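Cytochrome c (Rhodothermus marinus, PDB 3CP5) carries a single covalently attached heme c and probably serves as an electron-transfer protein. Local coordinates at residues A[31-36]-A[113-118]. Residues are numbered along the deposited sequence; the frame is centred on the assembly and turned at random.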
loop_
_atom_site.group_PDB
_atom_site.type_symbol
_atom_site.label_atom_id
_atom_site.label_comp_id
_atom_site.label_asym_id
_atom_site.label_seq_id
_atom_site.Cartn_x
_atom_site.Cartn_y
_atom_site.Cartn_z
ATOM N N ALA A 31 -0.616 -5.525 17.236
ATOM C CA ALA A 31 0.567 -4.681 17.416
ATOM C C ALA A 31 1.831 -5.379 16.959
ATOM O O ALA A 31 2.743 -4.764 16.390
ATOM C CB ALA A 31 0.647 -4.218 18.865
ATOM N N ALA A 32 1.953 -6.685 17.181
ATOM C CA ALA A 32 3.154 -7.387 16.709
ATOM C C ALA A 32 3.198 -7.405 15.187
ATOM O O ALA A 32 4.271 -7.304 14.555
ATOM C CB ALA A 32 3.205 -8.812 17.198
ATOM N N LEU A 33 2.056 -7.524 14.508
ATOM C CA LEU A 33 2.002 -7.520 13.039
ATOM C C LEU A 33 2.339 -6.150 12.484
ATOM O O LEU A 33 3.142 -6.010 11.561
ATOM C CB LEU A 33 0.621 -7.922 12.591
ATOM C CG LEU A 33 0.414 -8.067 11.077
ATOM C CD1 LEU A 33 1.332 -9.069 10.410
ATOM C CD2 LEU A 33 -1.050 -8.344 10.835
ATOM N N ALA A 34 1.893 -5.105 13.191
ATOM C CA ALA A 34 2.260 -3.738 12.827
ATOM C C ALA A 34 3.753 -3.448 13.000
ATOM O O ALA A 34 4.335 -2.757 12.196
ATOM C CB ALA A 34 1.441 -2.733 13.630
ATOM N N GLN A 35 4.382 -3.999 14.037
ATOM C CA GLN A 35 5.816 -3.841 14.232
ATOM C C GLN A 35 6.579 -4.531 13.120
ATOM O O GLN A 35 7.549 -3.978 12.606
ATOM C CB GLN A 35 6.245 -4.376 15.620
ATOM C CG GLN A 35 7.731 -4.212 15.930
ATOM C CD GLN A 35 8.096 -2.738 15.647
ATOM O OE1 GLN A 35 7.669 -1.853 16.399
ATOM N NE2 GLN A 35 8.836 -2.511 14.573
ATOM N N GLN A 36 6.190 -5.735 12.731
ATOM C CA GLN A 36 6.798 -6.422 11.587
ATOM C C GLN A 36 6.643 -5.527 10.374
ATOM O O GLN A 36 7.612 -5.296 9.600
ATOM C CB GLN A 36 6.136 -7.777 11.336
ATOM C CG GLN A 36 6.819 -8.531 10.200
ATOM C CD GLN A 36 6.075 -9.715 9.612
ATOM O OE1 GLN A 36 4.896 -9.985 9.865
ATOM N NE2 GLN A 36 6.778 -10.507 8.769
ATOM N N ILE A 113 2.748 -4.882 6.287
ATOM C CA ILE A 113 2.899 -3.483 5.938
ATOM C C ILE A 113 1.563 -2.778 6.015
ATOM O O ILE A 113 1.465 -1.652 6.542
ATOM C CB ILE A 113 3.607 -3.297 4.572
ATOM C CG1 ILE A 113 5.033 -3.849 4.617
ATOM C CG2 ILE A 113 3.593 -1.855 4.137
ATOM C CD1 ILE A 113 5.726 -3.915 3.283
ATOM N N LEU A 114 0.476 -3.421 5.558
ATOM C CA LEU A 114 -0.851 -2.803 5.668
ATOM C C LEU A 114 -1.235 -2.558 7.129
ATOM O O LEU A 114 -1.736 -1.480 7.444
ATOM C CB LEU A 114 -1.904 -3.703 5.016
ATOM C CG LEU A 114 -3.365 -3.277 5.119
ATOM C CD1 LEU A 114 -3.582 -1.954 4.401
ATOM C CD2 LEU A 114 -4.362 -4.297 4.678
ATOM N N GLU A 115 -0.900 -3.468 8.014
ATOM C CA GLU A 115 -1.129 -3.305 9.438
ATOM C C GLU A 115 -0.367 -2.098 10.004
ATOM O O GLU A 115 -0.917 -1.299 10.804
ATOM C CB GLU A 115 -0.804 -4.567 10.237
ATOM C CG GLU A 115 -1.562 -4.599 11.536
ATOM C CD GLU A 115 -3.012 -5.004 11.481
ATOM O OE1 GLU A 115 -3.528 -5.427 12.539
ATOM O OE2 GLU A 115 -3.619 -4.933 10.391
ATOM N N TYR A 116 0.885 -1.937 9.598
ATOM C CA TYR A 116 1.658 -0.761 9.942
ATOM C C TYR A 116 1.013 0.522 9.444
ATOM O O TYR A 116 0.892 1.529 10.165
ATOM C CB TYR A 116 3.084 -0.895 9.427
ATOM C CG TYR A 116 3.918 0.369 9.588
ATOM C CD1 TYR A 116 4.246 0.854 10.836
ATOM C CD2 TYR A 116 4.400 1.083 8.518
ATOM C CE1 TYR A 116 5.025 2.007 10.991
ATOM C CE2 TYR A 116 5.158 2.214 8.644
ATOM C CZ TYR A 116 5.481 2.685 9.890
ATOM O OH TYR A 116 6.216 3.817 10.044
ATOM N N LEU A 117 0.544 0.536 8.213
ATOM C CA LEU A 117 -0.156 1.684 7.649
ATOM C C LEU A 117 -1.444 2.027 8.396
ATOM O O LEU A 117 -1.770 3.179 8.622
ATOM C CB LEU A 117 -0.366 1.525 6.143
ATOM C CG LEU A 117 0.898 1.512 5.289
ATOM C CD1 LEU A 117 0.572 1.078 3.872
ATOM C CD2 LEU A 117 1.561 2.869 5.250
ATOM N N ARG A 118 -2.208 1.042 8.876
ATOM C CA ARG A 118 -3.371 1.273 9.745
ATOM C C ARG A 118 -2.922 1.933 11.052
ATOM O O ARG A 118 -3.565 2.853 11.562
ATOM C CB ARG A 118 -4.100 -0.043 10.037
ATOM C CG ARG A 118 -4.711 -0.712 8.811
ATOM C CD ARG A 118 -5.338 -2.066 9.145
ATOM N NE ARG A 118 -6.522 -1.987 10.000
ATOM C CZ ARG A 118 -6.931 -2.765 10.969
ATOM N NH1 ARG A 118 -6.270 -3.833 11.400
ATOM N NH2 ARG A 118 -8.055 -2.536 11.617
#
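Ala34 and Tyr116 bring the two helices close, their CA atoms 4.2 Å apart. Alanine suits this spot because its lone methyl group lets the other backbone in: Ala34 CB rests 4.0 Å from the carbonyl oxygen of Glu115, while Ala34 O lies 3.6 Å from Tyr116 CB. Beside this tight centre Leu33 crosses the Glu115 chain at about a right angle, its branched, apolar end packing on the glutamate's aliphatic part, with CD2 3.8 Å from both CB and CG. The segment axes approach to 7.0 Å and cross at -105°; helix 31-44, corresponding to the N-terminal helix of the cytochrome c fold, packs nearly perpendicular to the C-terminal helix 107-123, a hallmark of the family. Ile113, on the face turned from 31-36, touches the heme. With CG anti to the backbone N (chi1 -156°), Glu115 lays its methylenes against Leu33, and a bend at chi2 turns the carboxylate toward Arg118. Arg118 NH1 makes a nearly straight salt-bridge hydrogen bond to OE2 (3.0 Å), approaching from 42° above the carboxylate plane; Arg111 forms a second salt bridge to OE2 and Asp30 N bonds OE1, satisfying a buried acid. On the looser flank Leu33 is partly exposed, and the Tyr116 ring leads away to meet Phe41.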